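Local coordinates for protein dTDP-4-dehydrorhamnose reductase (Sulfolobus tokodaii, PDB 2GGS) that binds NADPH in a Rossmann-type domain and probably reduces dTDP-4-dehydrorhamnose to dTDP-rhamnose, at residues T44-L49 with N84-R89; P124-I127 with G131-K134; K158-Y163 with I212-L217. All blocks are in the same frame, centred on the assembly; numbering follows the deposited sequence.

Interaction 1: residues T44-L49 with N84-R89; sequences TDFPRL and NAEAVR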
loop_
_atom_site.group_PDB
_atom_site.type_symbol
_atom_site.label_atom_id
_atom_site.label_comp_id
_atom_site.label_asym_id
_atom_site.label_seq_id
_atom_site.Cartn_x
_atom_site.Cartn_y
_atom_site.Cartn_z
ATOM N N THR A 44 3.986 -0.714 -17.340
ATOM C CA THR A 44 4.323 0.501 -18.121
ATOM C C THR A 44 4.371 0.224 -19.641
ATOM O O THR A 44 4.566 1.147 -20.433
ATOM C CB THR A 44 5.625 1.188 -17.658
ATOM O OG1 THR A 44 6.755 0.353 -17.939
ATOM C CG2 THR A 44 5.568 1.542 -16.129
ATOM N N ASP A 45 4.197 -1.021 -20.029
ATOM C CA ASP A 45 4.005 -1.380 -21.449
ATOM C C ASP A 45 2.489 -1.366 -21.694
ATOM O O ASP A 45 1.817 -2.410 -21.654
ATOM C CB ASP A 45 4.670 -2.737 -21.759
ATOM C CG ASP A 45 4.545 -3.142 -23.245
ATOM O OD1 ASP A 45 3.761 -2.534 -24.002
ATOM O OD2 ASP A 45 5.219 -4.108 -23.632
ATOM N N PHE A 46 1.945 -0.172 -21.933
ATOM C CA PHE A 46 0.493 0.005 -21.911
ATOM C C PHE A 46 -0.309 -0.886 -22.878
ATOM O O PHE A 46 -1.309 -1.461 -22.469
ATOM C CB PHE A 46 0.050 1.486 -21.962
ATOM C CG PHE A 46 0.744 2.383 -20.936
ATOM C CD1 PHE A 46 0.940 1.960 -19.607
ATOM C CD2 PHE A 46 1.167 3.666 -21.292
ATOM C CE1 PHE A 46 1.591 2.797 -18.675
ATOM C CE2 PHE A 46 1.795 4.522 -20.369
ATOM C CZ PHE A 46 2.010 4.071 -19.048
ATOM N N PRO A 47 0.140 -1.057 -24.144
ATOM C CA PRO A 47 -0.673 -1.933 -24.989
ATOM C C PRO A 47 -0.694 -3.375 -24.505
ATOM O O PRO A 47 -1.764 -4.017 -24.580
ATOM C CB PRO A 47 0.005 -1.816 -26.382
ATOM C CG PRO A 47 0.779 -0.524 -26.301
ATOM C CD PRO A 47 1.293 -0.504 -24.888
ATOM N N ARG A 48 0.434 -3.850 -23.975
ATOM C CA ARG A 48 0.549 -5.227 -23.449
ATOM C C ARG A 48 -0.333 -5.390 -22.201
ATOM O O ARG A 48 -1.016 -6.411 -22.047
ATOM C CB ARG A 48 1.991 -5.608 -23.162
ATOM C CG ARG A 48 2.749 -6.064 -24.406
ATOM C CD ARG A 48 3.961 -6.931 -24.078
ATOM N NE ARG A 48 4.918 -6.960 -25.183
ATOM C CZ ARG A 48 6.150 -7.461 -25.098
ATOM N NH1 ARG A 48 6.571 -8.015 -23.966
ATOM N NH2 ARG A 48 6.957 -7.428 -26.154
ATOM N N LEU A 49 -0.328 -4.367 -21.349
ATOM C CA LEU A 49 -1.234 -4.327 -20.177
ATOM C C LEU A 49 -2.706 -4.432 -20.566
ATOM O O LEU A 49 -3.434 -5.307 -20.061
ATOM C CB LEU A 49 -0.972 -3.065 -19.347
ATOM C CG LEU A 49 -1.999 -2.731 -18.254
ATOM C CD1 LEU A 49 -1.921 -3.824 -17.168
ATOM C CD2 LEU A 49 -1.688 -1.358 -17.689
ATOM N N ASN A 84 2.978 4.698 -11.139
ATOM C CA ASN A 84 2.070 5.066 -10.035
ATOM C C ASN A 84 0.839 5.801 -10.494
ATOM O O ASN A 84 -0.208 5.782 -9.800
ATOM C CB ASN A 84 2.814 5.928 -9.028
ATOM C CG ASN A 84 3.791 5.145 -8.201
ATOM O OD1 ASN A 84 3.836 3.906 -8.232
ATOM N ND2 ASN A 84 4.556 5.880 -7.400
ATOM N N ALA A 85 0.934 6.435 -11.664
ATOM C CA ALA A 85 -0.188 7.202 -12.183
ATOM C C ALA A 85 -0.655 6.686 -13.551
ATOM O O ALA A 85 -1.772 6.181 -13.702
ATOM C CB ALA A 85 0.143 8.703 -12.230
ATOM N N GLU A 86 0.213 6.757 -14.566
ATOM C CA GLU A 86 -0.300 6.549 -15.924
ATOM C C GLU A 86 -0.819 5.116 -16.159
ATOM O O GLU A 86 -1.787 4.952 -16.860
ATOM C CB GLU A 86 0.785 6.902 -16.967
ATOM C CG GLU A 86 0.179 7.190 -18.346
ATOM C CD GLU A 86 1.166 7.860 -19.284
ATOM O OE1 GLU A 86 2.369 7.920 -18.941
ATOM O OE2 GLU A 86 0.710 8.308 -20.355
ATOM N N ALA A 87 -0.192 4.106 -15.558
ATOM C CA ALA A 87 -0.628 2.710 -15.719
ATOM C C ALA A 87 -2.069 2.565 -15.288
ATOM O O ALA A 87 -2.822 1.769 -15.868
ATOM C CB ALA A 87 0.277 1.733 -14.949
ATOM N N VAL A 88 -2.445 3.348 -14.251
ATOM C CA VAL A 88 -3.810 3.282 -13.722
ATOM C C VAL A 88 -4.815 3.690 -14.795
ATOM O O VAL A 88 -5.907 3.113 -14.879
ATOM C CB VAL A 88 -3.988 4.132 -12.436
ATOM C CG1 VAL A 88 -5.435 3.965 -11.897
ATOM C CG2 VAL A 88 -2.993 3.708 -11.382
ATOM N N ARG A 89 -4.465 4.693 -15.613
ATOM C CA ARG A 89 -5.358 5.115 -16.685
ATOM C C ARG A 89 -5.674 3.919 -17.607
ATOM O O ARG A 89 -6.824 3.696 -18.056
ATOM C CB ARG A 89 -4.749 6.259 -17.491
ATOM C CG ARG A 89 -5.767 6.755 -18.531
ATOM C CD ARG A 89 -5.360 8.074 -19.179
ATOM N NE ARG A 89 -4.529 7.875 -20.358
ATOM C CZ ARG A 89 -4.989 7.692 -21.590
ATOM N NH1 ARG A 89 -6.300 7.639 -21.831
ATOM N NH2 ARG A 89 -4.123 7.528 -22.579
#
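Phe46 turns its CG anti to its carbonyl carbon (chi1 -50°), which sends the ring from the first turn of helix 46-56 against Glu86 and Ala87 of helix 77-97. Glu86 answers with CG anti to its backbone N (chi1 -159°) and an extended chain, so that CB, CG and the carboxylate pass obliquely by the CE2-CZ end of the ring. The two side chains cross at about a right angle, and the ring and carboxylate planes stand 53° apart, which excludes a flat stack. Contact falls at the far end of the ring: Phe46 CE2 lies 3.6 Å from Glu86 CD, and Phe46 CZ is 3.7 Å from Glu86 CB. On the other flank Phe46 CE1 reaches Ala87 CA at 3.7 Å, with Ala87 CB 4.1 Å from the same CE1. Over the centre of one ring face sits the carbonyl oxygen of Thr44, 3.7 Å above the plane, and His90, one turn beyond Glu86, stacks its ring with Phe46. Leu49, one helical turn after Phe46, brings CD2 to 3.8 Å from Ala87 O and also packs on Leu43, which binds NADPH. Asp45 is the N-cap of helix 46-56: its backbone O accepts from Leu49 N at 2.9 Å, while its carboxylate faces Arg48 as a purely electrostatic pair, Asp45 OD2 lying 3.3 Å from Arg48 NE but well out of the guanidinium plane. Two helices of the Rossmann-type domain are thus joined beside the cofactor pocket, to which Thr44 belongs. With neither hydrogen bonds nor salt bridges between the segments, the contact rests on van der Waals packing, the Glu86 methylenes giving the ring an apolar surface and its carboxylate carbon lying against CE2.

Interaction 2: residues P124-I127 with G131-K134; sequences PNPI and GLSK. With NDP (NADPH dihydro-nicotinamide-adenine-dinucleotide phosphate), chain C.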
loop_
_atom_site.group_PDB
_atom_site.type_symbol
_atom_site.label_atom_id
_atom_site.label_comp_id
_atom_site.label_asym_id
_atom_site.label_seq_id
_atom_site.Cartn_x
_atom_site.Cartn_y
_atom_site.Cartn_z
ATOM N N PRO A 124 -6.387 15.842 -0.419
ATOM C CA PRO A 124 -4.965 15.514 -0.622
ATOM C C PRO A 124 -4.149 16.724 -1.012
ATOM O O PRO A 124 -4.631 17.622 -1.743
ATOM C CB PRO A 124 -5.003 14.513 -1.795
ATOM C CG PRO A 124 -6.389 13.887 -1.707
ATOM C CD PRO A 124 -7.252 15.063 -1.332
ATOM N N ASN A 125 -2.916 16.754 -0.507
ATOM C CA ASN A 125 -1.974 17.830 -0.786
ATOM C C ASN A 125 -0.572 17.284 -0.520
ATOM O O ASN A 125 0.085 17.668 0.457
ATOM C CB ASN A 125 -2.259 19.072 0.084
ATOM C CG ASN A 125 -1.458 20.303 -0.364
ATOM O OD1 ASN A 125 -1.098 20.446 -1.531
ATOM N ND2 ASN A 125 -1.204 21.205 0.566
ATOM N N PRO A 126 -0.095 16.366 -1.385
ATOM C CA PRO A 126 1.157 15.638 -1.077
ATOM C C PRO A 126 2.385 16.542 -1.051
ATOM O O PRO A 126 2.444 17.555 -1.815
ATOM C CB PRO A 126 1.296 14.610 -2.225
ATOM C CG PRO A 126 0.085 14.768 -3.109
ATOM C CD PRO A 126 -0.707 15.984 -2.674
ATOM N N ILE A 127 3.354 16.188 -0.204
ATOM C CA ILE A 127 4.621 16.921 -0.110
ATOM C C ILE A 127 5.849 16.149 -0.617
ATOM O O ILE A 127 6.998 16.586 -0.443
ATOM C CB ILE A 127 4.843 17.501 1.313
ATOM C CG1 ILE A 127 5.139 16.384 2.331
ATOM C CG2 ILE A 127 3.635 18.356 1.701
ATOM C CD1 ILE A 127 5.530 16.906 3.783
ATOM N N GLY A 131 3.932 10.529 -3.105
ATOM C CA GLY A 131 2.549 10.954 -2.806
ATOM C C GLY A 131 1.799 11.576 -3.988
ATOM O O GLY A 131 0.634 11.253 -4.262
ATOM N N LEU A 132 2.475 12.460 -4.716
ATOM C CA LEU A 132 1.859 13.111 -5.885
ATOM C C LEU A 132 1.585 12.107 -6.999
ATOM O O LEU A 132 0.484 12.085 -7.556
ATOM C CB LEU A 132 2.741 14.270 -6.397
ATOM C CG LEU A 132 2.058 14.989 -7.588
ATOM C CD1 LEU A 132 0.606 15.430 -7.307
ATOM C CD2 LEU A 132 2.907 16.188 -8.032
ATOM N N SER A 133 2.587 11.297 -7.363
ATOM C CA SER A 133 2.340 10.266 -8.386
ATOM C C SER A 133 1.168 9.359 -7.998
ATOM O O SER A 133 0.320 9.053 -8.838
ATOM C CB SER A 133 3.603 9.442 -8.731
ATOM O OG SER A 133 4.092 8.747 -7.603
ATOM N N LYS A 134 1.106 8.953 -6.717
ATOM C CA LYS A 134 -0.005 8.163 -6.246
ATOM C C LYS A 134 -1.316 8.931 -6.316
ATOM O O LYS A 134 -2.333 8.373 -6.760
ATOM C CB LYS A 134 0.283 7.618 -4.839
ATOM C CG LYS A 134 1.407 6.525 -4.834
ATOM C CD LYS A 134 1.001 5.180 -5.438
ATOM C CE LYS A 134 -0.153 4.483 -4.678
ATOM N NZ LYS A 134 -0.553 3.192 -5.299
HETATM P PA NDP C . 5.823 -3.479 -2.745
HETATM O O1A NDP C . 6.933 -2.536 -2.957
HETATM O O2A NDP C . 6.149 -4.598 -1.828
HETATM O O5B NDP C . 5.302 -4.093 -4.104
HETATM C C5B NDP C . 5.288 -3.317 -5.289
HETATM C C4B NDP C . 4.693 -4.212 -6.345
HETATM O O4B NDP C . 4.522 -3.422 -7.525
HETATM C C3B NDP C . 5.552 -5.426 -6.664
HETATM O O3B NDP C . 4.710 -6.535 -6.830
HETATM C C2B NDP C . 6.167 -5.019 -8.009
HETATM O O2B NDP C . 6.419 -6.175 -8.749
HETATM C C1B NDP C . 5.013 -4.217 -8.594
HETATM N N9A NDP C . 5.471 -3.342 -9.677
HETATM C C8A NDP C . 6.251 -2.231 -9.566
HETATM N N7A NDP C . 6.462 -1.729 -10.817
HETATM C C5A NDP C . 5.821 -2.524 -11.690
HETATM C C6A NDP C . 5.707 -2.499 -13.086
HETATM N N6A NDP C . 6.408 -1.587 -13.816
HETATM N N1A NDP C . 4.982 -3.504 -13.666
HETATM C C2A NDP C . 4.351 -4.515 -12.952
HETATM N N3A NDP C . 4.482 -4.539 -11.584
HETATM C C4A NDP C . 5.207 -3.565 -10.988
HETATM O O3 NDP C . 4.606 -2.518 -2.269
HETATM P PN NDP C . 3.496 -2.842 -1.132
HETATM O O1N NDP C . 2.941 -4.175 -1.211
HETATM O O2N NDP C . 4.152 -2.353 0.102
HETATM O O5D NDP C . 2.407 -1.737 -1.525
HETATM C C5D NDP C . 1.166 -2.125 -2.106
HETATM C C4D NDP C . 0.316 -0.914 -2.467
HETATM O O4D NDP C . 0.062 -0.187 -1.287
HETATM C C3D NDP C . 0.976 0.061 -3.438
HETATM O O3D NDP C . -0.092 0.588 -4.178
HETATM C C2D NDP C . 1.562 1.127 -2.545
HETATM O O2D NDP C . 1.711 2.345 -3.254
HETATM C C1D NDP C . 0.461 1.176 -1.457
HETATM N N1N NDP C . 0.993 1.721 -0.202
HETATM C C2N NDP C . 2.164 1.196 0.275
HETATM C C3N NDP C . 2.639 1.511 1.540
HETATM C C7N NDP C . 3.922 0.902 2.005
HETATM O O7N NDP C . 4.522 1.397 3.180
HETATM N N7N NDP C . 4.483 -0.080 1.301
HETATM C C4N NDP C . 1.874 2.468 2.436
HETATM C C5N NDP C . 0.615 3.023 1.814
HETATM C C6N NDP C . 0.234 2.610 0.531
HETATM P P2B NDP C . 7.947 -6.801 -8.912
HETATM O O1X NDP C . 7.661 -8.180 -9.349
HETATM O O2X NDP C . 8.653 -6.708 -7.601
HETATM O O3X NDP C . 8.743 -5.984 -9.963
#
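Pro126 and Gly131 bring the two backbones to a CA-CA separation of 5.2 Å, where the irregular segment 124-127, extended through Pro126, passes beside the opening turns of helix 129-141. The pyrrolidine ring of Pro126 lies against the helix backbone: its CB is 3.5 Å from Gly131 C and equally near Leu132 N. Farther round the ring, Pro126 CG approaches Leu132 CA at 3.7 Å and makes a looser apolar contact with Leu132 CB at 4.3 Å. Gly131 makes this closeness possible, since a beta-carbon on it would point toward Pro126 and come within 3.0 Å of Pro126 CB, a clash. The helix belongs to the Rossmann-type core of an extended short-chain dehydrogenase/reductase, and its Tyr130 and Lys134 have the YxxxK spacing of that family, in which these two residues are usually catalytic. Here both bind the cofactor, Tyr130 through its hydroxyl. Lys134 leads away from the proline: its chain bends at chi2 and chi3 (-72° and -62°), and NZ arrives at the nicotinamide ribose of NADPH. Lys134 NZ donates to O3D at 2.9 Å and, more weakly, to O2D at 3.2 Å, so one nitrogen spans both ribose hydroxyls. A further bond from NZ to the carbonyl oxygen of Ile105, in strand 101-107, holds NZ from the sheet side. Ser133, the residue before Lys134, bonds through OG to Asn84 ND2 of helix 77-97, and Asn84 also packs on Lys134.

Interaction 3: residues K158-Y163 with I212-L217; sequences KGFPIY and ISRFEL. With NDP (NADPH dihydro-nicotinamide-adenine-dinucleotide phosphate), chain C.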
loop_
_atom_site.group_PDB
_atom_site.type_symbol
_atom_site.label_atom_id
_atom_site.label_comp_id
_atom_site.label_asym_id
_atom_site.label_seq_id
_atom_site.Cartn_x
_atom_site.Cartn_y
_atom_site.Cartn_z
ATOM N N LYS A 158 9.317 -5.926 4.365
ATOM C CA LYS A 158 9.996 -4.643 4.454
ATOM C C LYS A 158 9.110 -3.633 5.214
ATOM O O LYS A 158 8.246 -4.056 5.971
ATOM C CB LYS A 158 10.462 -4.145 3.080
ATOM C CG LYS A 158 9.364 -3.909 2.121
ATOM C CD LYS A 158 9.903 -3.430 0.776
ATOM C CE LYS A 158 8.763 -3.188 -0.228
ATOM N NZ LYS A 158 9.332 -2.704 -1.570
ATOM N N GLY A 159 9.356 -2.337 5.053
ATOM C CA GLY A 159 8.601 -1.338 5.826
ATOM C C GLY A 159 9.362 -1.112 7.116
ATOM O O GLY A 159 10.316 -1.821 7.412
ATOM N N PHE A 160 8.941 -0.115 7.872
ATOM C CA PHE A 160 9.693 0.343 9.045
ATOM C C PHE A 160 9.922 -0.735 10.134
ATOM O O PHE A 160 11.062 -0.840 10.649
ATOM C CB PHE A 160 9.011 1.598 9.608
ATOM C CG PHE A 160 9.738 2.218 10.763
ATOM C CD1 PHE A 160 11.006 2.750 10.593
ATOM C CD2 PHE A 160 9.149 2.276 12.008
ATOM C CE1 PHE A 160 11.691 3.338 11.678
ATOM C CE2 PHE A 160 9.822 2.876 13.078
ATOM C CZ PHE A 160 11.079 3.392 12.908
ATOM N N PRO A 161 8.884 -1.520 10.526
ATOM C CA PRO A 161 9.152 -2.479 11.612
ATOM C C PRO A 161 10.280 -3.451 11.319
ATOM O O PRO A 161 11.022 -3.813 12.228
ATOM C CB PRO A 161 7.838 -3.239 11.744
ATOM C CG PRO A 161 6.795 -2.212 11.334
ATOM C CD PRO A 161 7.449 -1.568 10.145
ATOM N N ILE A 162 10.412 -3.831 10.051
ATOM C CA ILE A 162 11.495 -4.713 9.641
ATOM C C ILE A 162 12.860 -4.037 9.708
ATOM O O ILE A 162 13.823 -4.638 10.226
ATOM C CB ILE A 162 11.194 -5.367 8.262
ATOM C CG1 ILE A 162 10.430 -6.659 8.512
ATOM C CG2 ILE A 162 12.497 -5.698 7.520
ATOM C CD1 ILE A 162 11.324 -7.771 9.101
ATOM N N TYR A 163 12.954 -2.807 9.208
ATOM C CA TYR A 163 14.169 -2.010 9.326
ATOM C C TYR A 163 14.573 -1.905 10.808
ATOM O O TYR A 163 15.737 -2.108 11.146
ATOM C CB TYR A 163 13.987 -0.624 8.724
ATOM C CG TYR A 163 14.937 0.409 9.262
ATOM C CD1 TYR A 163 16.283 0.467 8.834
ATOM C CD2 TYR A 163 14.504 1.330 10.200
ATOM C CE1 TYR A 163 17.160 1.433 9.353
ATOM C CE2 TYR A 163 15.355 2.288 10.717
ATOM C CZ TYR A 163 16.685 2.338 10.294
ATOM O OH TYR A 163 17.489 3.324 10.854
ATOM N N ILE A 212 0.302 5.912 15.439
ATOM C CA ILE A 212 1.454 5.690 16.302
ATOM C C ILE A 212 2.650 6.452 15.764
ATOM O O ILE A 212 2.739 6.706 14.562
ATOM C CB ILE A 212 1.778 4.153 16.416
ATOM C CG1 ILE A 212 2.685 3.821 17.617
ATOM C CG2 ILE A 212 2.402 3.636 15.094
ATOM C CD1 ILE A 212 2.917 2.304 17.832
ATOM N N SER A 213 3.555 6.855 16.662
ATOM C CA SER A 213 4.780 7.514 16.234
ATOM C C SER A 213 5.808 6.460 15.831
ATOM O O SER A 213 5.779 5.316 16.321
ATOM C CB SER A 213 5.317 8.445 17.359
ATOM O OG SER A 213 5.889 7.692 18.427
ATOM N N ARG A 214 6.751 6.827 14.954
ATOM C CA ARG A 214 7.793 5.862 14.616
ATOM C C ARG A 214 8.613 5.477 15.840
ATOM O O ARG A 214 9.038 4.331 15.980
ATOM C CB ARG A 214 8.731 6.456 13.558
ATOM C CG ARG A 214 8.225 6.276 12.120
ATOM C CD ARG A 214 7.268 7.312 11.711
ATOM N NE ARG A 214 6.995 7.279 10.259
ATOM C CZ ARG A 214 6.049 7.992 9.662
ATOM N NH1 ARG A 214 5.247 8.785 10.366
ATOM N NH2 ARG A 214 5.897 7.899 8.345
ATOM N N PHE A 215 8.838 6.461 16.711
ATOM C CA PHE A 215 9.653 6.269 17.917
ATOM C C PHE A 215 9.007 5.226 18.817
ATOM O O PHE A 215 9.654 4.254 19.232
ATOM C CB PHE A 215 9.805 7.602 18.651
ATOM C CG PHE A 215 10.804 7.568 19.809
ATOM C CD1 PHE A 215 12.130 7.197 19.593
ATOM C CD2 PHE A 215 10.412 7.955 21.084
ATOM C CE1 PHE A 215 13.076 7.161 20.649
ATOM C CE2 PHE A 215 11.337 7.933 22.154
ATOM C CZ PHE A 215 12.682 7.548 21.913
ATOM N N GLU A 216 7.720 5.399 19.098
ATOM C CA GLU A 216 7.092 4.443 19.998
ATOM C C GLU A 216 7.111 3.069 19.330
ATOM O O GLU A 216 7.383 2.059 19.977
ATOM C CB GLU A 216 5.670 4.838 20.400
ATOM C CG GLU A 216 5.050 3.759 21.304
ATOM C CD GLU A 216 3.585 3.943 21.663
ATOM O OE1 GLU A 216 2.861 4.668 20.953
ATOM O OE2 GLU A 216 3.153 3.295 22.670
ATOM N N LEU A 217 6.828 3.036 18.020
ATOM C CA LEU A 217 6.774 1.752 17.323
ATOM C C LEU A 217 8.107 1.018 17.403
ATOM O O LEU A 217 8.143 -0.176 17.691
ATOM C CB LEU A 217 6.342 1.939 15.858
ATOM C CG LEU A 217 6.256 0.682 14.985
ATOM C CD1 LEU A 217 5.377 -0.376 15.638
ATOM C CD2 LEU A 217 5.699 1.048 13.633
HETATM P PA NDP C . 5.823 -3.479 -2.745
HETATM O O1A NDP C . 6.933 -2.536 -2.957
HETATM O O2A NDP C . 6.149 -4.598 -1.828
HETATM O O5B NDP C . 5.302 -4.093 -4.104
HETATM C C5B NDP C . 5.288 -3.317 -5.289
HETATM C C4B NDP C . 4.693 -4.212 -6.345
HETATM O O4B NDP C . 4.522 -3.422 -7.525
HETATM C C3B NDP C . 5.552 -5.426 -6.664
HETATM O O3B NDP C . 4.710 -6.535 -6.830
HETATM C C2B NDP C . 6.167 -5.019 -8.009
HETATM O O2B NDP C . 6.419 -6.175 -8.749
HETATM C C1B NDP C . 5.013 -4.217 -8.594
HETATM N N9A NDP C . 5.471 -3.342 -9.677
HETATM C C8A NDP C . 6.251 -2.231 -9.566
HETATM N N7A NDP C . 6.462 -1.729 -10.817
HETATM C C5A NDP C . 5.821 -2.524 -11.690
HETATM C C6A NDP C . 5.707 -2.499 -13.086
HETATM N N6A NDP C . 6.408 -1.587 -13.816
HETATM N N1A NDP C . 4.982 -3.504 -13.666
HETATM C C2A NDP C . 4.351 -4.515 -12.952
HETATM N N3A NDP C . 4.482 -4.539 -11.584
HETATM C C4A NDP C . 5.207 -3.565 -10.988
HETATM O O3 NDP C . 4.606 -2.518 -2.269
HETATM P PN NDP C . 3.496 -2.842 -1.132
HETATM O O1N NDP C . 2.941 -4.175 -1.211
HETATM O O2N NDP C . 4.152 -2.353 0.102
HETATM O O5D NDP C . 2.407 -1.737 -1.525
HETATM C C5D NDP C . 1.166 -2.125 -2.106
HETATM C C4D NDP C . 0.316 -0.914 -2.467
HETATM O O4D NDP C . 0.062 -0.187 -1.287
HETATM C C3D NDP C . 0.976 0.061 -3.438
HETATM O O3D NDP C . -0.092 0.588 -4.178
HETATM C C2D NDP C . 1.562 1.127 -2.545
HETATM O O2D NDP C . 1.711 2.345 -3.254
HETATM C C1D NDP C . 0.461 1.176 -1.457
HETATM N N1N NDP C . 0.993 1.721 -0.202
HETATM C C2N NDP C . 2.164 1.196 0.275
HETATM C C3N NDP C . 2.639 1.511 1.540
HETATM C C7N NDP C . 3.922 0.902 2.005
HETATM O O7N NDP C . 4.522 1.397 3.180
HETATM N N7N NDP C . 4.483 -0.080 1.301
HETATM C C4N NDP C . 1.874 2.468 2.436
HETATM C C5N NDP C . 0.615 3.023 1.814
HETATM C C6N NDP C . 0.234 2.610 0.531
HETATM P P2B NDP C . 7.947 -6.801 -8.912
HETATM O O1X NDP C . 7.661 -8.180 -9.349
HETATM O O2X NDP C . 8.653 -6.708 -7.601
HETATM O O3X NDP C . 8.743 -5.984 -9.963
#
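Phe160 points its ring from the start of helix 160-169 at the first turn of helix 214-224, with Arg214 over one face and Leu217 at the edge. The Arg214 CG methylene makes a CH-pi contact, 4.1 Å from the ring centroid and 19° off the normal, displaced toward the rim. Beyond CG the arginine bends away at chi2, so aliphatic carbon, not the guanidinium, meets the ring; the ring and guanidinium planes are 64° apart. The ring also reaches the helix backbone, Phe160 CE2 lying 3.3 Å from Arg214 O. At the edge, near the ring plane, Leu217 CD2 sits 4.0 Å from Phe160 CD2, the two side chains running antiparallel alongside each other. The same methyl touches Pro161 CG at 4.1 Å. Replacing Phe160 by an alanine would probably leave Arg214 CG and Leu217 CD2 without their ring partner and open a gap between the two helix starts. Ser213 caps helix 214-224, its OG accepting from Glu216 N at 3.0 Å with a nearly straight N-H (164°). Before Phe160, the chain leads to the cofactor: Lys158, extended beyond CG, donates from NZ to O1A of the NADPH diphosphate at 2.8 Å, and Gly159 is the N-cap of helix 160-169. Around the contact, strand 174-177 supplies Ala176, which touches both Phe160 and Arg214. Tyr181 of strand 180-181, paired antiparallel with strand 212-213, packs on Phe160 and Leu217 and receives the Arg214 guanidinium in a cation-pi interaction.

How the interactions relate
The three contacts follow one another along the chain, each closing before the next opens. Interactions 1 and 2 have centres 19 Å apart and touch directly, through helices 77-97 and 129-141; with helix 46-56 these belong to the Rossmann-type domain built on the parallel seven-stranded sheet. Interaction 3 lies by the small sheets of strands 174-177/231-234 and 180-181/212-213, its centre about 32 Å from that of interaction 1, on the opposite side of the chain's centre, and about 21 Å from that of interaction 2. NADPH spans the gap between interactions 2 and 3, which each contribute a lysine to it, and also touches Thr44 of interaction 1. Cofactor binding therefore draws on chain segments well separated in the fold.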